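Glycoside Hydrolase (Bacteroides uniformis, PDB 5TA0) probably hydrolyses agarose as a family GH86 glycoside hydrolase and binds neoagarooctaose. Local coordinates at residues A[92-103]-A[152-160]. Sequence-based numbering, arbitrary orientation.
Sequences LRNVKEDPERPG and TLKGWALSQ. With EDO (1,2-ethanediol), chain N; EDO (1,2-ethanediol), chain X.
Leu153 N donates to Arg93 O (2.9 Å) where helix 86-94 ends, and Ser159 N donates to Gly103 O (2.8 Å) at the other end of the contact. The two segments thus meet at both ends through backbone bonds. Leu153 sits in the type I turn 152-155, within which Thr152 OG1 accepts from Lys154 N in an ST turn.

Trp156 fills the middle. Its NE1 donates to Val95 O (3.0 Å), which lies almost exactly in the indole plane, with the N-H directed to Val95 O in the plane of that carbonyl; the bond, with the packing on the ring faces, helps hold the indole's rotation. Glu97 lies over one indole face: its CB stands 3.5 Å from the centroid of the five-membered ring of Trp156, nearly on the normal, a CH-pi contact, while Thr152 OG1 approaches the opposite face toward the rim. With CG of Glu97 anti to its backbone N (chi1 -166°) and the chain extended beyond, the carboxylate lies over Trp156 CB, its plane 16° from the ring's. There Glu97 OE2 accepts from Gly103 N (2.8 Å) on its anti lone pair, closing the loop 97-103 on itself. Deeper in, Leu92 CD1 and Leu158 CD1 meet tip to tip (4.0 Å).

In this (alpha/beta)6-barrel enzyme, the contact ties the connection from helix 86-94 to helix 107-123 to the long loop between strand 134-140 and helix 170-183. These connections follow strands 80-84 and 134-140, adjacent in the parallel barrel sheet, and Trp156 is packed between them.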
ATOM      1  N   LEU A  92      -7.337  -7.930 -25.616  1.00  7.50           N
ATOM      2  CA  LEU A  92      -8.783  -8.064 -25.492  1.00  7.74           C
ATOM      3  C   LEU A  92      -9.578  -7.214 -26.472  1.00  8.23           C
ATOM      4  O   LEU A  92     -10.573  -7.668 -27.038  1.00  7.85           O
ATOM      5  CB  LEU A  92      -9.245  -7.739 -24.058  1.00  7.82           C
ATOM      6  CG  LEU A  92     -10.741  -7.894 -23.786  1.00  7.98           C
ATOM      7  CD1 LEU A  92     -11.241  -9.299 -24.109  1.00  8.51           C
ATOM      8  CD2 LEU A  92     -11.022  -7.558 -22.327  1.00  8.06           C
ATOM      9  N   ARG A  93      -9.145  -5.981 -26.677  0.50  8.66           N
ATOM     10  CA  ARG A  93      -9.896  -5.070 -27.532  0.50  9.09           C
ATOM     11  C   ARG A  93      -9.792  -5.401 -29.017  0.50  8.80           C
ATOM     12  O   ARG A  93     -10.610  -4.923 -29.800  0.50  8.81           O
ATOM     13  CB  ARG A  93      -9.466  -3.633 -27.302  0.50 10.13           C
ATOM     14  CG  ARG A  93      -9.892  -3.105 -25.945  0.50 10.94           C
ATOM     15  CD  ARG A  93      -9.826  -1.596 -25.930  0.50 12.22           C
ATOM     16  NE  ARG A  93     -11.025  -1.014 -26.494  0.50 13.57           N
ATOM     17  CZ  ARG A  93     -11.083   0.167 -27.097  0.50 14.62           C
ATOM     18  NH1 ARG A  93     -12.237   0.598 -27.555  0.50 15.50           N
ATOM     19  NH2 ARG A  93      -9.997   0.906 -27.258  0.50 15.71           N
ATOM     20  N   ASN A  94      -8.804  -6.217 -29.389  1.00  8.52           N
ATOM     21  CA  ASN A  94      -8.574  -6.575 -30.792  1.00  8.70           C
ATOM     22  C   ASN A  94      -8.779  -8.020 -31.149  1.00  8.57           C
ATOM     23  O   ASN A  94      -8.793  -8.320 -32.336  1.00  9.06           O
ATOM     24  CB  ASN A  94      -7.159  -6.147 -31.200  1.00  9.52           C
ATOM     25  CG  ASN A  94      -7.010  -4.640 -31.219  1.00 10.88           C
ATOM     26  OD1 ASN A  94      -6.594  -4.007 -30.219  1.00 12.32           O
ATOM     27  ND2 ASN A  94      -7.418  -4.045 -32.290  1.00 11.36           N
ATOM     28  N   VAL A  95      -8.932  -8.919 -30.186  1.00  7.63           N
ATOM     29  CA  VAL A  95      -9.078 -10.345 -30.501  1.00  8.07           C
ATOM     30  C   VAL A  95     -10.425 -10.636 -31.164  1.00  8.04           C
ATOM     31  O   VAL A  95     -11.466 -10.079 -30.812  1.00  8.13           O
ATOM     32  CB  VAL A  95      -8.808 -11.192 -29.242  1.00  8.13           C
ATOM     33  CG1 VAL A  95      -9.913 -11.051 -28.189  1.00  8.37           C
ATOM     34  CG2 VAL A  95      -8.571 -12.651 -29.600  1.00  8.30           C
ATOM     35  N   LYS A  96     -10.405 -11.558 -32.122  1.00  8.29           N
ATOM     36  CA  LYS A  96     -11.620 -11.944 -32.796  1.00  8.86           C
ATOM     37  C   LYS A  96     -12.481 -12.810 -31.874  1.00  7.88           C
ATOM     38  O   LYS A  96     -11.980 -13.409 -30.903  1.00  7.76           O
ATOM     39  CB  LYS A  96     -11.299 -12.666 -34.098  1.00 10.30           C
ATOM     40  CG  LYS A  96     -10.762 -11.690 -35.144  1.00 12.50           C
ATOM     41  CD  LYS A  96     -10.084 -12.369 -36.324  1.00 14.52           C
ATOM     42  CE  LYS A  96     -11.075 -13.100 -37.221  1.00 14.93           C
ATOM     43  NZ  LYS A  96     -12.066 -12.283 -37.965  1.00 15.40           N
ATOM     44  N   GLU A  97     -13.768 -12.853 -32.197  1.00  7.38           N
ATOM     45  CA  GLU A  97     -14.753 -13.645 -31.470  1.00  7.59           C
ATOM     46  C   GLU A  97     -14.750 -15.088 -31.921  1.00  7.40           C
ATOM     47  O   GLU A  97     -14.585 -15.383 -33.113  1.00  7.72           O
ATOM     48  CB  GLU A  97     -16.140 -13.042 -31.713  1.00  7.80           C
ATOM     49  CG  GLU A  97     -17.234 -13.533 -30.780  1.00  8.29           C
ATOM     50  CD  GLU A  97     -18.578 -12.914 -31.047  1.00  8.47           C
ATOM     51  OE1 GLU A  97     -18.820 -12.450 -32.173  1.00  9.79           O
ATOM     52  OE2 GLU A  97     -19.404 -12.868 -30.117  1.00  8.84           O
ATOM     53  N   ASP A  98     -14.978 -16.001 -30.994  1.00  7.09           N
ATOM     54  CA  ASP A  98     -15.083 -17.418 -31.305  1.00  7.62           C
ATOM     55  C   ASP A  98     -16.335 -17.634 -32.182  1.00  7.82           C
ATOM     56  O   ASP A  98     -17.440 -17.408 -31.723  1.00  8.06           O
ATOM     57  CB  ASP A  98     -15.218 -18.215 -29.983  1.00  7.80           C
ATOM     58  CG  ASP A  98     -15.108 -19.729 -30.162  1.00  8.30           C
ATOM     59  OD1 ASP A  98     -15.360 -20.221 -31.285  1.00  8.46           O
ATOM     60  OD2 ASP A  98     -14.769 -20.415 -29.157  1.00  8.73           O
ATOM     61  N   PRO A  99     -16.178 -18.140 -33.417  1.00  7.67           N
ATOM     62  CA  PRO A  99     -17.373 -18.362 -34.236  1.00  7.84           C
ATOM     63  C   PRO A  99     -18.319 -19.433 -33.695  1.00  8.41           C
ATOM     64  O   PRO A  99     -19.477 -19.459 -34.110  1.00 10.06           O
ATOM     65  CB  PRO A  99     -16.782 -18.782 -35.598  1.00  7.70           C
ATOM     66  CG  PRO A  99     -15.459 -19.352 -35.271  1.00  7.91           C
ATOM     67  CD  PRO A  99     -14.942 -18.568 -34.103  1.00  7.87           C
ATOM     68  N   GLU A 100     -17.841 -20.311 -32.808  1.00  9.01           N
ATOM     69  CA  GLU A 100     -18.695 -21.330 -32.206  1.00  9.92           C
ATOM     70  C   GLU A 100     -19.381 -20.860 -30.943  1.00  9.48           C
ATOM     71  O   GLU A 100     -20.290 -21.546 -30.464  1.00 11.04           O
ATOM     72  CB  GLU A 100     -17.879 -22.586 -31.882  1.00 11.18           C
ATOM     73  CG  GLU A 100     -17.369 -23.287 -33.140  1.00 13.73           C
ATOM     74  CD  GLU A 100     -16.503 -24.504 -32.854  1.00 17.46           C
ATOM     75  OE1 GLU A 100     -15.811 -24.581 -31.814  1.00 20.40           O
ATOM     76  OE2 GLU A 100     -16.498 -25.387 -33.723  1.00 21.28           O
ATOM     77  N   ARG A 101     -18.895 -19.771 -30.333  1.00  8.31           N
ATOM     78  CA  ARG A 101     -19.378 -19.353 -29.002  1.00  8.10           C
ATOM     79  C   ARG A 101     -19.463 -17.844 -28.936  1.00  7.79           C
ATOM     80  O   ARG A 101     -18.512 -17.178 -28.534  1.00  8.16           O
ATOM     81  CB  ARG A 101     -18.438 -19.863 -27.896  1.00  8.19           C
ATOM     82  CG  ARG A 101     -18.387 -21.381 -27.761  1.00  8.76           C
ATOM     83  CD  ARG A 101     -17.493 -21.836 -26.622  1.00  9.25           C
ATOM     84  NE  ARG A 101     -16.154 -21.312 -26.825  1.00  9.32           N
ATOM     85  CZ  ARG A 101     -15.233 -21.140 -25.881  1.00  8.99           C
ATOM     86  NH1 ARG A 101     -14.082 -20.586 -26.213  1.00  9.05           N
ATOM     87  NH2 ARG A 101     -15.440 -21.532 -24.629  1.00  9.20           N
ATOM     88  N   PRO A 102     -20.615 -17.278 -29.300  1.00  7.96           N
ATOM     89  CA  PRO A 102     -20.791 -15.834 -29.199  1.00  7.90           C
ATOM     90  C   PRO A 102     -20.450 -15.340 -27.794  1.00  7.77           C
ATOM     91  O   PRO A 102     -20.804 -15.966 -26.806  1.00  7.94           O
ATOM     92  CB  PRO A 102     -22.274 -15.644 -29.486  1.00  8.34           C
ATOM     93  CG  PRO A 102     -22.657 -16.809 -30.343  1.00  8.43           C
ATOM     94  CD  PRO A 102     -21.781 -17.948 -29.915  1.00  8.07           C
ATOM     95  N   GLY A 103     -19.734 -14.239 -27.749  1.00  7.08           N
ATOM     96  CA  GLY A 103     -19.291 -13.655 -26.498  1.00  7.11           C
ATOM     97  C   GLY A 103     -18.037 -14.205 -25.873  1.00  6.96           C
ATOM     98  O   GLY A 103     -17.674 -13.793 -24.765  1.00  7.09           O
ATOM     99  N   THR A 152     -15.904  -4.574 -27.987  1.00  8.25           N
ATOM    100  CA  THR A 152     -14.480  -4.386 -28.300  1.00  8.65           C
ATOM    101  C   THR A 152     -14.353  -3.660 -29.637  1.00  8.96           C
ATOM    102  O   THR A 152     -15.362  -3.360 -30.291  1.00  9.37           O
ATOM    103  CB  THR A 152     -13.743  -5.725 -28.399  1.00  8.54           C
ATOM    104  OG1 THR A 152     -14.172  -6.417 -29.591  1.00  8.40           O
ATOM    105  CG2 THR A 152     -13.988  -6.580 -27.176  1.00  8.89           C
ATOM    106  N   LEU A 153     -13.118  -3.424 -30.079  1.00  9.54           N
ATOM    107  CA  LEU A 153     -12.906  -2.812 -31.406  1.00 10.84           C
ATOM    108  C   LEU A 153     -13.354  -3.732 -32.536  1.00 11.12           C
ATOM    109  O   LEU A 153     -13.527  -3.273 -33.668  1.00 12.79           O
ATOM    110  CB  LEU A 153     -11.454  -2.406 -31.618  1.00 11.40           C
ATOM    111  CG  LEU A 153     -10.928  -1.377 -30.617  1.00 12.51           C
ATOM    112  CD1 LEU A 153      -9.431  -1.188 -30.789  1.00 12.92           C
ATOM    113  CD2 LEU A 153     -11.648  -0.057 -30.798  1.00 13.37           C
ATOM    114  N   LYS A 154     -13.536  -5.026 -32.242  1.00 10.35           N
ATOM    115  CA  LYS A 154     -14.034  -5.971 -33.229  1.00 10.80           C
ATOM    116  C   LYS A 154     -15.559  -6.087 -33.234  1.00 10.31           C
ATOM    117  O   LYS A 154     -16.090  -6.881 -34.001  1.00 11.28           O
ATOM    118  CB  LYS A 154     -13.386  -7.366 -33.029  1.00 11.49           C
ATOM    119  CG  LYS A 154     -11.900  -7.410 -33.317  1.00 13.26           C
ATOM    120  CD  LYS A 154     -11.624  -7.272 -34.813  1.00 14.62           C
ATOM    121  CE  LYS A 154     -10.196  -7.635 -35.133  1.00 16.65           C
ATOM    122  NZ  LYS A 154      -9.903  -7.408 -36.572  1.00 18.68           N
ATOM    123  N   GLY A 155     -16.273  -5.304 -32.403  1.00  9.49           N
ATOM    124  CA  GLY A 155     -17.719  -5.206 -32.498  1.00  9.17           C
ATOM    125  C   GLY A 155     -18.525  -6.208 -31.704  1.00  8.62           C
ATOM    126  O   GLY A 155     -19.739  -6.324 -31.941  1.00  9.80           O
ATOM    127  N   TRP A 156     -17.880  -6.958 -30.806  1.00  7.89           N
ATOM    128  CA  TRP A 156     -18.565  -7.972 -30.000  1.00  7.43           C
ATOM    129  C   TRP A 156     -18.292  -7.691 -28.526  1.00  7.20           C
ATOM    130  O   TRP A 156     -17.294  -7.087 -28.168  1.00  7.63           O
ATOM    131  CB  TRP A 156     -18.147  -9.409 -30.415  1.00  7.36           C
ATOM    132  CG  TRP A 156     -16.717  -9.721 -30.206  1.00  7.28           C
ATOM    133  CD1 TRP A 156     -15.680  -9.471 -31.069  1.00  7.23           C
ATOM    134  CD2 TRP A 156     -16.146 -10.338 -29.065  1.00  7.31           C
ATOM    135  NE1 TRP A 156     -14.493  -9.887 -30.514  1.00  7.48           N
ATOM    136  CE2 TRP A 156     -14.750 -10.432 -29.278  1.00  7.49           C
ATOM    137  CE3 TRP A 156     -16.687 -10.854 -27.871  1.00  7.23           C
ATOM    138  CZ2 TRP A 156     -13.894 -11.002 -28.335  1.00  7.54           C
ATOM    139  CZ3 TRP A 156     -15.832 -11.417 -26.947  1.00  7.48           C
ATOM    140  CH2 TRP A 156     -14.456 -11.467 -27.167  1.00  7.46           C
ATOM    141  N   ALA A 157     -19.179  -8.195 -27.693  1.00  7.32           N
ATOM    142  CA  ALA A 157     -19.113  -8.004 -26.235  1.00  7.23           C
ATOM    143  C   ALA A 157     -18.910  -9.338 -25.524  1.00  6.96           C
ATOM    144  O   ALA A 157     -19.496 -10.349 -25.928  1.00  7.17           O
ATOM    145  CB  ALA A 157     -20.395  -7.371 -25.735  1.00  7.69           C
ATOM    146  N   LEU A 158     -18.099  -9.348 -24.459  1.00  6.93           N
ATOM    147  CA  LEU A 158     -17.930 -10.556 -23.679  1.00  7.14           C
ATOM    148  C   LEU A 158     -19.286 -11.045 -23.147  1.00  7.08           C
ATOM    149  O   LEU A 158     -20.151 -10.254 -22.767  1.00  7.40           O
ATOM    150  CB  LEU A 158     -16.932 -10.340 -22.543  1.00  7.37           C
ATOM    151  CG  LEU A 158     -15.457 -10.359 -22.967  1.00  7.97           C
ATOM    152  CD1 LEU A 158     -14.561  -9.682 -21.965  1.00  8.57           C
ATOM    153  CD2 LEU A 158     -14.967 -11.777 -23.247  1.00  7.99           C
ATOM    154  N   SER A 159     -19.463 -12.359 -23.102  1.00  7.08           N
ATOM    155  CA  SER A 159     -20.707 -12.967 -22.699  1.00  7.60           C
ATOM    156  C   SER A 159     -21.227 -12.446 -21.375  1.00  7.91           C
ATOM    157  O   SER A 159     -20.466 -12.381 -20.413  1.00  7.15           O
ATOM    158  CB  SER A 159     -20.542 -14.477 -22.590  1.00  7.76           C
ATOM    159  OG  SER A 159     -21.807 -15.040 -22.299  1.00  8.55           O
ATOM    160  N   GLN A 160     -22.511 -12.094 -21.328  0.50  8.51           N
ATOM    161  CA  GLN A 160     -23.157 -11.601 -20.096  0.50  9.37           C
ATOM    162  C   GLN A 160     -23.979 -12.672 -19.386  0.50  9.65           C
ATOM    163  O   GLN A 160     -24.620 -12.390 -18.379  0.50 10.01           O
ATOM    164  CB  GLN A 160     -24.050 -10.412 -20.405  0.50 10.01           C
ATOM    165  CG  GLN A 160     -23.306  -9.269 -21.056  0.50 10.67           C
ATOM    166  CD  GLN A 160     -24.213  -8.115 -21.379  0.50 11.38           C
ATOM    167  OE1 GLN A 160     -24.553  -7.899 -22.542  0.50 12.04           O
ATOM    168  NE2 GLN A 160     -24.622  -7.381 -20.357  0.50 12.35           N
TER
HETATM  169  C1  EDO N 711     -22.859 -12.559 -26.645  1.00 19.43           C
HETATM  170  O1  EDO N 711     -23.427 -12.747 -27.915  1.00 17.90           O
HETATM  171  C2  EDO N 711     -22.888 -11.077 -26.362  1.00 19.46           C
HETATM  172  O2  EDO N 711     -22.275 -10.861 -25.107  1.00 18.80           O
HETATM  173  C1  EDO X 721      -9.394  -3.285 -35.030  1.00 32.40           C
HETATM  174  O1  EDO X 721      -8.990  -4.514 -34.401  1.00 31.38           O
HETATM  175  C2  EDO X 721     -10.580  -3.542 -35.950  1.00 32.41           C
HETATM  176  O2  EDO X 721     -10.285  -4.638 -36.831  1.00 32.08           O